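Local coordinates for protein nucleoporin NUP170 (PDB 5HAX) that probably serves as a scaffold nucleoporin of the nuclear pore complex, built from a beta-propeller followed by a helical domain, at residues Y107-T113 against A138-I144; R239-Y243 against A304-L309; S322-S326 against L337-S341; T601-V607 against T619-L625; S681-I686 against Q719-Q723. All blocks are in the same frame, centred on the assembly; numbering follows the deposited sequence.

Contact 1 (Y107-T113 against A138-I144); sequences YEEATHT and ATTSEII
H112 and T113, in the loop leading from strand 105-107 to strand 114-120, pack on the T139-E142 hairpin turn in a mixed polar and apolar contact. T113 O lies 3.0 Å from T140 N, which donates to it nearly along the C=O axis (163°), and T139 CA also approaches this carbonyl at 3.0 Å. The H112 side chain lies across T140, CB being 3.3 Å from its OG1, and carries the ring to S141, where ND1 is 3.3 Å from CB. This is the step from one beta-propeller blade to the next: strand 105-107 is outermost in its sheet, and the loop passes the hairpin joining the second and third strands of the sheet it enters. The turn is tied by T139, whose OG1 stands between its own N and carbonyl carbon (chi1 73°) and accepts from S141 N at 3.1 Å and E142 N at 3.0 Å, an ST turn and ST motif. A valine here would probably leave these two amides without their acceptor and let the turn lose its shape. T139 CG2 reaches A110 CB at 4.1 Å. Farther along, Y107 crosses I144 obliquely, OH 3.7 Å from CG2.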
# COMPACT_ATOMS: atom_id res chain seq x y z
N TYR A 107 31.04 0.54 4.19
CA TYR A 107 31.54 1.35 3.08
C TYR A 107 32.17 2.60 3.67
O TYR A 107 31.46 3.45 4.22
CB TYR A 107 30.42 1.70 2.10
CG TYR A 107 30.85 2.70 1.05
CD1 TYR A 107 30.57 4.05 1.19
CD2 TYR A 107 31.55 2.29 -0.08
CE1 TYR A 107 30.97 4.96 0.23
CE2 TYR A 107 31.95 3.19 -1.04
CZ TYR A 107 31.65 4.53 -0.88
OH TYR A 107 32.05 5.44 -1.84
N GLU A 108 33.49 2.72 3.54
CA GLU A 108 34.25 3.78 4.20
C GLU A 108 35.16 4.52 3.23
O GLU A 108 36.13 5.16 3.67
CB GLU A 108 35.06 3.19 5.36
CG GLU A 108 34.28 2.16 6.17
CD GLU A 108 34.99 1.74 7.44
OE1 GLU A 108 35.76 2.56 8.00
OE2 GLU A 108 34.78 0.60 7.89
N GLU A 109 34.87 4.46 1.93
CA GLU A 109 35.68 5.19 0.96
C GLU A 109 35.55 6.70 1.14
O GLU A 109 36.49 7.44 0.85
CB GLU A 109 35.27 4.82 -0.47
CG GLU A 109 35.34 3.33 -0.78
CD GLU A 109 36.72 2.75 -0.52
OE1 GLU A 109 36.86 1.93 0.41
OE2 GLU A 109 37.66 3.11 -1.26
N ALA A 110 34.39 7.17 1.61
CA ALA A 110 34.14 8.60 1.71
C ALA A 110 35.17 9.28 2.59
O ALA A 110 35.65 8.72 3.58
CB ALA A 110 32.73 8.85 2.26
N THR A 111 35.50 10.51 2.21
CA THR A 111 36.52 11.30 2.90
C THR A 111 35.94 12.30 3.88
O THR A 111 36.62 12.66 4.85
CB THR A 111 37.39 12.05 1.87
OG1 THR A 111 38.24 12.98 2.55
CG2 THR A 111 36.53 12.78 0.84
N HIS A 112 34.70 12.75 3.68
CA HIS A 112 34.07 13.75 4.52
C HIS A 112 32.77 13.22 5.11
O HIS A 112 32.27 12.16 4.73
CB HIS A 112 33.81 15.04 3.73
CG HIS A 112 35.05 15.81 3.40
ND1 HIS A 112 35.69 15.71 2.18
CD2 HIS A 112 35.78 16.68 4.13
CE1 HIS A 112 36.75 16.49 2.18
NE2 HIS A 112 36.83 17.09 3.35
N THR A 113 32.22 13.98 6.06
CA THR A 113 31.05 13.57 6.81
C THR A 113 29.87 13.29 5.88
O THR A 113 29.55 14.10 5.01
CB THR A 113 30.67 14.65 7.83
OG1 THR A 113 31.80 14.97 8.63
CG2 THR A 113 29.52 14.18 8.72
N ALA A 138 25.58 11.23 0.07
CA ALA A 138 25.93 12.64 0.06
C ALA A 138 26.79 12.98 1.26
O ALA A 138 26.45 12.63 2.40
CB ALA A 138 24.66 13.51 0.06
N THR A 139 27.91 13.65 1.02
CA THR A 139 28.79 14.15 2.06
C THR A 139 28.84 15.68 1.99
O THR A 139 28.20 16.30 1.14
CB THR A 139 30.21 13.57 1.94
OG1 THR A 139 30.88 14.16 0.82
CG2 THR A 139 30.16 12.06 1.77
N THR A 140 29.63 16.27 2.89
CA THR A 140 29.81 17.72 2.87
C THR A 140 30.67 18.18 1.69
O THR A 140 30.78 19.39 1.48
CB THR A 140 30.45 18.20 4.18
OG1 THR A 140 31.68 17.50 4.40
CG2 THR A 140 29.51 17.95 5.35
N SER A 141 31.25 17.25 0.93
CA SER A 141 32.13 17.58 -0.18
C SER A 141 31.64 17.07 -1.53
O SER A 141 31.98 17.67 -2.55
CB SER A 141 33.53 17.01 0.08
OG SER A 141 34.44 17.39 -0.94
N GLU A 142 30.85 15.99 -1.57
CA GLU A 142 30.47 15.40 -2.84
C GLU A 142 29.27 14.48 -2.64
O GLU A 142 28.92 14.12 -1.52
CB GLU A 142 31.64 14.63 -3.46
CG GLU A 142 32.15 13.51 -2.58
CD GLU A 142 33.45 12.91 -3.07
OE1 GLU A 142 34.08 12.14 -2.31
OE2 GLU A 142 33.85 13.21 -4.22
N ILE A 143 28.66 14.10 -3.76
CA ILE A 143 27.64 13.06 -3.81
C ILE A 143 28.21 11.89 -4.61
O ILE A 143 28.83 12.09 -5.66
CB ILE A 143 26.32 13.55 -4.45
CG1 ILE A 143 25.73 14.71 -3.64
CG2 ILE A 143 25.32 12.40 -4.52
CD1 ILE A 143 26.23 16.07 -4.05
N ILE A 144 27.97 10.68 -4.12
CA ILE A 144 28.56 9.46 -4.66
C ILE A 144 27.44 8.50 -5.03
O ILE A 144 26.52 8.28 -4.23
CB ILE A 144 29.53 8.81 -3.66
CG1 ILE A 144 30.61 9.82 -3.23
CG2 ILE A 144 30.17 7.57 -4.26
CD1 ILE A 144 31.35 9.43 -1.98

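Contact 2 (R239-Y243 against A304-L309); sequences RNLLY and ASKLHL
Strand 241-243, just after R239, and strand 307-309, which carries H308, run 10.1 Å apart at closest axis approach with their directions 50° apart. They belong to adjacent blades of the beta-propeller, so side chains rather than backbone bonds join them. R239 sits in the turn before its strand, where N240 and L241 both face D236 in a G1 beta bulge. Its chain, extended from CG to NE, runs out over one face of the H308 imidazole: CD passes above the CD2 side of the ring, and NH2 ends 3.2 Å from CE1, guanidinium and ring planes 31° apart. While lying over the ring, the guanidinium donates to two backbone carbonyls through separate nitrogens, NH1 to A304 O at 2.8 Å and NH2 to S305 O at 3.2 Å. Its remaining nitrogen, NE, makes a salt bridge to D236, and NH1 also reaches I299 O. A leucine in its place would probably leave the D236 carboxylate without its charged mate and both loop carbonyls without these donors. The imidazole is fixed from its own segment, since ND1 donates in the ring plane to K306 O at 2.6 Å. At the edge of the same ring lie L241 CD1 and the hydroxyl of Y243, whose OH is 3.6 Å from H308 CB. A water bridges the blades, 2.7 Å from Y243 OH and also bonded to H308 O. Over one face of the Y243 ring stands L309 CD1, a CH-pi contact 4.0 Å from the ring centroid and 9° off its normal.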
# COMPACT_ATOMS: atom_id res chain seq x y z
N ARG A 239 1.84 11.88 -11.21
CA ARG A 239 1.57 13.22 -11.71
C ARG A 239 2.82 13.92 -12.21
O ARG A 239 2.73 15.08 -12.64
CB ARG A 239 0.91 14.07 -10.61
CG ARG A 239 -0.27 13.40 -9.91
CD ARG A 239 -0.85 14.33 -8.86
NE ARG A 239 -1.66 13.62 -7.87
CZ ARG A 239 -2.99 13.57 -7.87
NH1 ARG A 239 -3.62 12.91 -6.91
NH2 ARG A 239 -3.70 14.16 -8.82
N ASN A 240 3.97 13.26 -12.17
CA ASN A 240 5.25 13.87 -12.54
C ASN A 240 5.53 15.13 -11.73
O ASN A 240 6.06 16.12 -12.24
CB ASN A 240 5.31 14.17 -14.04
CG ASN A 240 5.31 12.91 -14.89
OD1 ASN A 240 5.80 11.86 -14.47
ND2 ASN A 240 4.74 13.01 -16.09
N LEU A 241 5.18 15.09 -10.44
CA LEU A 241 5.35 16.23 -9.55
C LEU A 241 6.41 15.95 -8.50
O LEU A 241 6.71 14.79 -8.17
CB LEU A 241 4.03 16.60 -8.86
CG LEU A 241 2.89 17.07 -9.77
CD1 LEU A 241 1.66 17.38 -8.93
CD2 LEU A 241 3.30 18.29 -10.58
N LEU A 242 6.99 17.03 -8.00
CA LEU A 242 7.93 17.03 -6.89
C LEU A 242 7.52 18.14 -5.93
O LEU A 242 7.27 19.26 -6.37
CB LEU A 242 9.36 17.24 -7.39
CG LEU A 242 10.50 17.28 -6.36
CD1 LEU A 242 10.71 15.92 -5.73
CD2 LEU A 242 11.77 17.77 -7.02
N TYR A 243 7.44 17.82 -4.64
CA TYR A 243 7.05 18.77 -3.61
C TYR A 243 8.21 19.00 -2.65
O TYR A 243 8.94 18.06 -2.31
CB TYR A 243 5.84 18.29 -2.80
CG TYR A 243 4.61 17.95 -3.61
CD1 TYR A 243 3.71 18.94 -3.98
CD2 TYR A 243 4.32 16.64 -3.97
CE1 TYR A 243 2.57 18.64 -4.70
CE2 TYR A 243 3.19 16.33 -4.69
CZ TYR A 243 2.31 17.33 -5.05
OH TYR A 243 1.18 17.03 -5.77
N ALA A 304 -6.82 9.60 -5.98
CA ALA A 304 -7.73 10.74 -5.98
C ALA A 304 -7.35 11.69 -7.10
O ALA A 304 -6.16 11.89 -7.38
CB ALA A 304 -7.71 11.47 -4.63
N SER A 305 -8.36 12.28 -7.74
CA SER A 305 -8.12 13.21 -8.83
C SER A 305 -7.76 14.60 -8.32
O SER A 305 -6.76 15.19 -8.75
CB SER A 305 -9.36 13.29 -9.73
OG SER A 305 -9.23 14.32 -10.69
N LYS A 306 -8.56 15.14 -7.40
CA LYS A 306 -8.39 16.51 -6.94
C LYS A 306 -7.38 16.63 -5.80
O LYS A 306 -6.43 17.42 -5.90
CB LYS A 306 -9.75 17.07 -6.50
CG LYS A 306 -10.75 17.21 -7.64
CD LYS A 306 -12.16 17.48 -7.12
CE LYS A 306 -13.16 17.51 -8.26
NZ LYS A 306 -14.57 17.55 -7.77
N LEU A 307 -7.55 15.87 -4.72
CA LEU A 307 -6.67 15.97 -3.57
C LEU A 307 -5.29 15.44 -3.93
O LEU A 307 -5.11 14.24 -4.18
CB LEU A 307 -7.25 15.21 -2.38
CG LEU A 307 -8.54 15.81 -1.80
CD1 LEU A 307 -9.09 14.90 -0.71
CD2 LEU A 307 -8.30 17.21 -1.26
N HIS A 308 -4.30 16.33 -3.95
CA HIS A 308 -2.93 16.01 -4.34
C HIS A 308 -2.01 15.71 -3.16
O HIS A 308 -1.02 15.00 -3.34
CB HIS A 308 -2.32 17.17 -5.13
CG HIS A 308 -2.71 17.22 -6.57
ND1 HIS A 308 -4.03 17.23 -6.98
CD2 HIS A 308 -1.97 17.29 -7.70
CE1 HIS A 308 -4.07 17.28 -8.30
NE2 HIS A 308 -2.83 17.33 -8.76
N LEU A 309 -2.30 16.24 -1.97
CA LEU A 309 -1.28 16.34 -0.94
C LEU A 309 -1.92 16.40 0.43
O LEU A 309 -2.95 17.06 0.62
CB LEU A 309 -0.43 17.59 -1.18
CG LEU A 309 0.87 17.74 -0.40
CD1 LEU A 309 1.88 16.69 -0.84
CD2 LEU A 309 1.42 19.14 -0.59
O HOH W 1 0.61 14.44 -5.51

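Contact 3 (S322-S326 against L337-S341); sequences SATSS and LAPQS
A classic beta bulge, in which Q340 and S341 both face T324, opens the pairing of strand 318-324 with strand 341-348. T324 and S341 form an antiparallel hydrogen-bonded pair: T324 N donates to S341 O at 3.1 Å, and the return bond from S341 N to T324 O is weak. The extra residue of the bulge supplies the straighter bond to the same carbonyl, Q340 N lying 3.1 Å from T324 O with 174° at the hydrogen and approaching from above the carbonyl plane. T324 O is thus shared by two successive amides, while S341 O receives T324 N and a close A323 CA at 3.1 Å. The T324 and S341 side chains stand on one face of the sheet, the threonine OG1 beside the serine CB. Past the bulge the backbones pass close, S325 CA 3.9 Å from P339 CA, with no further beta bridge, and the S325 side chain adds a bond. It swings OG opposite its backbone N (chi1 -179°), which brings the hydroxyl within 3.2 Å of A338 O, to which it donates, and 3.5 Å from L337 CD2. S326 OG lies over the start of the Q340 side chain, 3.6 Å from CB. On the buried side A323 CB packs against P339 CB at 4.0 Å, the same proline CB also lying near the T324 carbonyl. Strand 318-324 lies between strands 307-313 and 341-348 in its propeller blade, and the pairing carries on from S322 to Q343. Segment 337-341 also touches the preceding blade: A338 and Q340 meet V265, and P339 meets I266, all on strand 263-268.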
# COMPACT_ATOMS: atom_id res chain seq x y z
N SER A 322 -6.06 20.29 -2.55
CA SER A 322 -6.26 20.04 -3.97
C SER A 322 -5.29 20.88 -4.79
O SER A 322 -4.69 21.84 -4.30
CB SER A 322 -7.70 20.36 -4.37
OG SER A 322 -7.95 21.75 -4.24
N ALA A 323 -5.14 20.50 -6.05
CA ALA A 323 -4.41 21.29 -7.02
C ALA A 323 -5.12 21.16 -8.36
O ALA A 323 -5.66 20.10 -8.68
CB ALA A 323 -2.95 20.83 -7.14
N THR A 324 -5.12 22.25 -9.12
CA THR A 324 -5.86 22.30 -10.38
C THR A 324 -5.06 23.08 -11.41
O THR A 324 -4.38 24.05 -11.08
CB THR A 324 -7.24 22.94 -10.20
OG1 THR A 324 -7.10 24.23 -9.60
CG2 THR A 324 -8.12 22.07 -9.32
N SER A 325 -5.16 22.64 -12.66
CA SER A 325 -4.55 23.34 -13.78
C SER A 325 -5.50 24.42 -14.29
O SER A 325 -6.72 24.32 -14.14
CB SER A 325 -4.21 22.37 -14.91
OG SER A 325 -3.60 23.05 -15.99
N SER A 326 -4.92 25.46 -14.89
CA SER A 326 -5.74 26.52 -15.46
C SER A 326 -6.54 26.04 -16.66
O SER A 326 -7.63 26.55 -16.93
CB SER A 326 -4.85 27.70 -15.86
OG SER A 326 -3.92 28.01 -14.83
N LEU A 337 0.05 17.46 -17.71
CA LEU A 337 -0.42 18.83 -17.55
C LEU A 337 -0.07 19.32 -16.15
O LEU A 337 -0.40 18.67 -15.16
CB LEU A 337 -1.93 18.92 -17.78
CG LEU A 337 -2.35 19.85 -18.92
CD1 LEU A 337 -3.84 19.72 -19.18
CD2 LEU A 337 -1.99 21.30 -18.61
N ALA A 338 0.60 20.47 -16.08
CA ALA A 338 1.07 20.99 -14.81
C ALA A 338 -0.06 21.76 -14.11
O ALA A 338 -0.74 22.55 -14.75
CB ALA A 338 2.26 21.91 -15.01
N PRO A 339 -0.27 21.55 -12.81
CA PRO A 339 -1.19 22.41 -12.07
C PRO A 339 -0.58 23.79 -11.87
O PRO A 339 0.63 23.98 -11.99
CB PRO A 339 -1.38 21.68 -10.74
CG PRO A 339 -0.10 20.94 -10.55
CD PRO A 339 0.37 20.55 -11.93
N GLN A 340 -1.44 24.75 -11.55
CA GLN A 340 -1.01 26.13 -11.32
C GLN A 340 -1.60 26.73 -10.06
O GLN A 340 -1.28 27.88 -9.74
CB GLN A 340 -1.37 27.01 -12.53
CG GLN A 340 -0.66 26.59 -13.82
CD GLN A 340 0.85 26.70 -13.72
OE1 GLN A 340 1.38 27.48 -12.93
NE2 GLN A 340 1.55 25.90 -14.52
N SER A 341 -2.44 26.00 -9.34
CA SER A 341 -3.07 26.49 -8.13
C SER A 341 -3.17 25.35 -7.13
O SER A 341 -3.28 24.18 -7.51
CB SER A 341 -4.47 27.06 -8.42
OG SER A 341 -5.10 27.51 -7.23

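Contact 4 (T601-V607 against T619-L625); sequences TLWKAKV and TIPTSKL
With OG1 anti to its carbonyl carbon (chi1 -48°), T619 turns its hydroxyl to K606, and L602, whose chi1 of -106° lies off the staggered positions, tips its methyls toward I620 and L625. T619 OG1 donates to K606 O at 2.6 Å, coming from well above the carbonyl plane, and also bonds to Q609. One residue on, the backbone joins as well: T619 N points at V607 O across 3.1 Å, nearly straight at 167°. A water extends this grip, donating to V607 O and accepting from I620 N at 3.0 Å. The contact brings together the two ends of the excursion between helix 586-599 and helix 622-640 in the alpha-helical C-terminal domain, just where P621, at the N-cap position, starts the second helix. Segment 601-607 bends through a type I turn from L602 to A605, closed by A605 N to L602 O at 2.8 Å. Against this turn packs I620: its CG1 and CG2 both touch L602 CD1, the former at 3.7 Å, and CD1 lies 3.7 Å from T601 O and 4.3 Å from A605 CB. The other leucine branch, L602 CD2, crosses to L625 CD2 at 3.8 Å on the first turn of the helix. Y717 of helix 717-722 packs on both I620 and L625, while W603, at the corner of the turn, faces helix 5-20.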
# COMPACT_ATOMS: atom_id res chain seq x y z
N THR A 601 -8.53 -11.02 -9.75
CA THR A 601 -7.35 -10.78 -10.57
C THR A 601 -7.36 -11.58 -11.87
O THR A 601 -6.56 -11.29 -12.76
CB THR A 601 -6.07 -11.13 -9.80
OG1 THR A 601 -6.07 -12.53 -9.47
CG2 THR A 601 -5.97 -10.31 -8.52
N LEU A 602 -8.26 -12.57 -12.00
CA LEU A 602 -8.31 -13.47 -13.14
C LEU A 602 -9.42 -13.12 -14.12
O LEU A 602 -9.17 -13.03 -15.33
CB LEU A 602 -8.52 -14.91 -12.65
CG LEU A 602 -7.34 -15.87 -12.70
CD1 LEU A 602 -6.11 -15.27 -12.04
CD2 LEU A 602 -7.72 -17.18 -12.03
N TRP A 603 -10.63 -12.91 -13.61
CA TRP A 603 -11.86 -12.90 -14.39
C TRP A 603 -11.73 -12.20 -15.74
O TRP A 603 -11.88 -12.82 -16.79
CB TRP A 603 -12.96 -12.25 -13.54
CG TRP A 603 -14.35 -12.54 -14.01
CD1 TRP A 603 -15.19 -11.67 -14.64
CD2 TRP A 603 -15.06 -13.77 -13.88
NE1 TRP A 603 -16.39 -12.29 -14.90
CE2 TRP A 603 -16.33 -13.58 -14.45
CE3 TRP A 603 -14.75 -15.02 -13.33
CZ2 TRP A 603 -17.29 -14.59 -14.49
CZ3 TRP A 603 -15.70 -16.02 -13.37
CH2 TRP A 603 -16.96 -15.80 -13.94
N LYS A 604 -11.46 -10.90 -15.72
CA LYS A 604 -11.43 -10.10 -16.95
C LYS A 604 -10.07 -10.11 -17.63
O LYS A 604 -9.92 -9.48 -18.68
CB LYS A 604 -11.85 -8.66 -16.64
CG LYS A 604 -13.29 -8.51 -16.20
CD LYS A 604 -14.26 -8.81 -17.33
CE LYS A 604 -15.71 -8.64 -16.88
NZ LYS A 604 -16.66 -8.85 -18.01
N ALA A 605 -9.08 -10.80 -17.08
CA ALA A 605 -7.75 -10.83 -17.66
C ALA A 605 -7.69 -11.81 -18.83
O ALA A 605 -8.38 -12.84 -18.85
CB ALA A 605 -6.72 -11.23 -16.62
N LYS A 606 -6.86 -11.48 -19.82
CA LYS A 606 -6.55 -12.41 -20.89
C LYS A 606 -5.76 -13.59 -20.33
O LYS A 606 -4.95 -13.45 -19.41
CB LYS A 606 -5.74 -11.72 -21.99
CG LYS A 606 -6.39 -10.49 -22.59
CD LYS A 606 -7.66 -10.83 -23.35
CE LYS A 606 -8.19 -9.62 -24.10
NZ LYS A 606 -9.51 -9.89 -24.73
N VAL A 607 -6.00 -14.77 -20.90
CA VAL A 607 -5.31 -15.97 -20.42
C VAL A 607 -3.83 -15.92 -20.80
O VAL A 607 -2.96 -16.31 -20.01
CB VAL A 607 -5.99 -17.24 -20.96
CG1 VAL A 607 -5.25 -18.48 -20.47
CG2 VAL A 607 -7.45 -17.28 -20.53
N THR A 619 -0.62 -14.63 -18.87
CA THR A 619 -0.81 -13.33 -18.23
C THR A 619 -0.60 -13.42 -16.73
O THR A 619 0.06 -12.56 -16.13
CB THR A 619 -2.21 -12.80 -18.53
OG1 THR A 619 -2.48 -12.92 -19.94
CG2 THR A 619 -2.33 -11.34 -18.12
N ILE A 620 -1.17 -14.44 -16.10
CA ILE A 620 -1.11 -14.61 -14.65
C ILE A 620 0.01 -15.58 -14.32
O ILE A 620 0.07 -16.66 -14.92
CB ILE A 620 -2.45 -15.13 -14.09
CG1 ILE A 620 -3.62 -14.26 -14.59
CG2 ILE A 620 -2.41 -15.17 -12.57
CD1 ILE A 620 -3.53 -12.80 -14.18
N PRO A 621 0.92 -15.25 -13.40
CA PRO A 621 1.96 -16.21 -13.01
C PRO A 621 1.36 -17.51 -12.49
O PRO A 621 0.31 -17.52 -11.84
CB PRO A 621 2.75 -15.47 -11.92
CG PRO A 621 1.94 -14.25 -11.58
CD PRO A 621 1.14 -13.93 -12.79
N THR A 622 2.05 -18.61 -12.79
CA THR A 622 1.54 -19.93 -12.41
C THR A 622 1.36 -20.05 -10.91
O THR A 622 0.37 -20.63 -10.44
CB THR A 622 2.50 -21.02 -12.91
OG1 THR A 622 3.78 -20.84 -12.30
CG2 THR A 622 2.64 -20.96 -14.43
N SER A 623 2.30 -19.51 -10.13
CA SER A 623 2.20 -19.59 -8.68
C SER A 623 0.93 -18.93 -8.17
O SER A 623 0.34 -19.39 -7.18
CB SER A 623 3.43 -18.94 -8.03
OG SER A 623 3.50 -17.56 -8.36
N LYS A 624 0.49 -17.85 -8.82
CA LYS A 624 -0.75 -17.20 -8.43
C LYS A 624 -1.96 -18.06 -8.78
O LYS A 624 -2.94 -18.11 -8.03
CB LYS A 624 -0.85 -15.83 -9.09
CG LYS A 624 -2.02 -14.99 -8.62
CD LYS A 624 -1.86 -14.54 -7.18
CE LYS A 624 -3.07 -13.75 -6.71
NZ LYS A 624 -2.68 -12.66 -5.77
N LEU A 625 -1.91 -18.73 -9.93
CA LEU A 625 -3.02 -19.60 -10.32
C LEU A 625 -3.18 -20.76 -9.35
O LEU A 625 -4.30 -21.22 -9.11
CB LEU A 625 -2.79 -20.12 -11.74
CG LEU A 625 -2.91 -19.08 -12.86
CD1 LEU A 625 -2.37 -19.63 -14.17
CD2 LEU A 625 -4.36 -18.63 -13.02
O HOH W 2 -2.80 -16.54 -17.50

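Contact 5 (S681-I686 against Q719-Q723); sequences SISEGI and QLFSQ
F721 of helix 717-722 is a knob in a hole formed by S681, I682, G685 and I686 of helix 663-694, a helix-to-helix joint within the alpha-helical C-terminal domain. Its CB begins beside the serine, 4.3 Å from S681 OG. With CG anti to the carbonyl carbon (chi1 -66°), the ring then leans across the neighbouring helix. CG and CD2 meet the isoleucine side chain, CD2 lying 3.8 Å from I682 CG1. CD1 sits 3.7 Å from I682 CA, which stands over one ring face in a CH-pi contact, 22° off the normal and offset toward the rim. CE1 goes deepest into the backbone, reaching I682 O at 3.5 Å and, with the ring edge-on, G685 CA at 3.8 Å. Because G685 carries no side chain, this edge can come so close; a side chain on G685 would probably run into CE1. CE2 stays along I682 CG1, and the tip, CZ, is near both I682 CG2 and I686 CG1, the latter 4.2 Å away. The same glycine also receives L720, whose CD2 lies 3.6 Å from G685 O. W603 touches the F721 ring as well, linking this joint to the loop after helix 586-599. S681 adds the one polar tie between the segments: with its hydroxyl turned anti to the backbone N, OG donates to F721 O at 2.6 Å, in the carbonyl plane and on a lone pair.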
# COMPACT_ATOMS: atom_id res chain seq x y z
N SER A 681 -16.02 -25.34 -12.39
CA SER A 681 -15.58 -24.88 -13.70
C SER A 681 -14.34 -24.01 -13.59
O SER A 681 -13.44 -24.07 -14.44
CB SER A 681 -16.71 -24.12 -14.40
OG SER A 681 -16.30 -23.66 -15.67
N ILE A 682 -14.26 -23.18 -12.54
CA ILE A 682 -13.07 -22.36 -12.32
C ILE A 682 -11.86 -23.25 -12.09
O ILE A 682 -10.78 -23.03 -12.65
CB ILE A 682 -13.30 -21.40 -11.14
CG1 ILE A 682 -14.24 -20.26 -11.54
CG2 ILE A 682 -11.97 -20.80 -10.66
CD1 ILE A 682 -14.84 -19.52 -10.36
N SER A 683 -12.01 -24.27 -11.25
CA SER A 683 -10.90 -25.17 -10.96
C SER A 683 -10.47 -25.94 -12.20
O SER A 683 -9.28 -26.08 -12.47
CB SER A 683 -11.28 -26.13 -9.83
OG SER A 683 -10.17 -26.92 -9.45
N GLU A 684 -11.44 -26.45 -12.96
CA GLU A 684 -11.12 -27.11 -14.23
C GLU A 684 -10.41 -26.15 -15.18
O GLU A 684 -9.42 -26.52 -15.82
CB GLU A 684 -12.39 -27.65 -14.88
CG GLU A 684 -13.02 -28.83 -14.14
CD GLU A 684 -14.31 -29.29 -14.78
OE1 GLU A 684 -14.62 -28.83 -15.91
OE2 GLU A 684 -15.02 -30.11 -14.17
N GLY A 685 -10.92 -24.92 -15.29
CA GLY A 685 -10.29 -23.95 -16.17
C GLY A 685 -8.85 -23.65 -15.78
O GLY A 685 -7.97 -23.56 -16.64
N ILE A 686 -8.59 -23.50 -14.48
CA ILE A 686 -7.23 -23.22 -14.03
C ILE A 686 -6.33 -24.42 -14.30
O ILE A 686 -5.19 -24.26 -14.77
CB ILE A 686 -7.23 -22.83 -12.54
CG1 ILE A 686 -7.87 -21.45 -12.36
CG2 ILE A 686 -5.81 -22.82 -11.99
CD1 ILE A 686 -8.15 -21.08 -10.92
N GLN A 719 -14.46 -16.06 -20.08
CA GLN A 719 -14.96 -16.84 -21.21
C GLN A 719 -14.60 -18.31 -21.05
O GLN A 719 -15.42 -19.19 -21.33
CB GLN A 719 -14.38 -16.28 -22.51
CG GLN A 719 -14.83 -14.85 -22.80
CD GLN A 719 -13.87 -14.10 -23.71
OE1 GLN A 719 -12.77 -14.56 -24.00
NE2 GLN A 719 -14.29 -12.92 -24.17
N LEU A 720 -13.38 -18.59 -20.60
CA LEU A 720 -12.97 -19.97 -20.33
C LEU A 720 -13.88 -20.63 -19.30
O LEU A 720 -14.21 -21.81 -19.42
CB LEU A 720 -11.52 -19.99 -19.86
CG LEU A 720 -10.93 -21.33 -19.43
CD1 LEU A 720 -10.82 -22.26 -20.62
CD2 LEU A 720 -9.57 -21.12 -18.77
N PHE A 721 -14.29 -19.87 -18.28
CA PHE A 721 -15.03 -20.45 -17.16
C PHE A 721 -16.51 -20.62 -17.46
O PHE A 721 -17.12 -21.58 -16.97
CB PHE A 721 -14.88 -19.57 -15.91
CG PHE A 721 -13.48 -19.51 -15.36
CD1 PHE A 721 -12.58 -20.55 -15.54
CD2 PHE A 721 -13.07 -18.40 -14.63
CE1 PHE A 721 -11.31 -20.47 -15.02
CE2 PHE A 721 -11.80 -18.33 -14.11
CZ PHE A 721 -10.91 -19.36 -14.30
N SER A 722 -17.11 -19.72 -18.25
CA SER A 722 -18.56 -19.58 -18.26
C SER A 722 -19.18 -19.42 -19.64
O SER A 722 -20.39 -19.17 -19.71
CB SER A 722 -18.95 -18.38 -17.39
OG SER A 722 -18.38 -17.18 -17.89
N GLN A 723 -18.43 -19.54 -20.73
CA GLN A 723 -18.97 -19.32 -22.06
C GLN A 723 -18.60 -20.46 -23.01
O GLN A 723 -17.51 -21.03 -22.92
CB GLN A 723 -18.47 -18.00 -22.64
CG GLN A 723 -19.15 -16.79 -22.02
CD GLN A 723 -18.53 -15.48 -22.46
OE1 GLN A 723 -18.10 -15.34 -23.60
NE2 GLN A 723 -18.49 -14.52 -21.55

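Overall arrangement
The five contacts fall into two groups along the chain. Contacts 1, 2 and 3 lie in the propeller, contacts 4 and 5 in the helical domain. Contacts 2 and 3 adjoin, centres 9 Å apart: H308 CE1 is 3.3 Å from A323 O, and L241 packs on P339; contact 2 joins two adjacent blades, and contact 3 pairs neighbouring strands within one of them at that junction. Ethanediol, probably from crystallisation, is bound about 4 Å from the L307 side chain and about 5 Å from that of S322. Contact 1 sits 33 Å from contact 2, centre to centre. Contacts 4 and 5, 12 Å apart by centres, share L602 against I686 and W603 against F721. Contacts 1 and 5 have centres 59 Å apart, spanning the molecule.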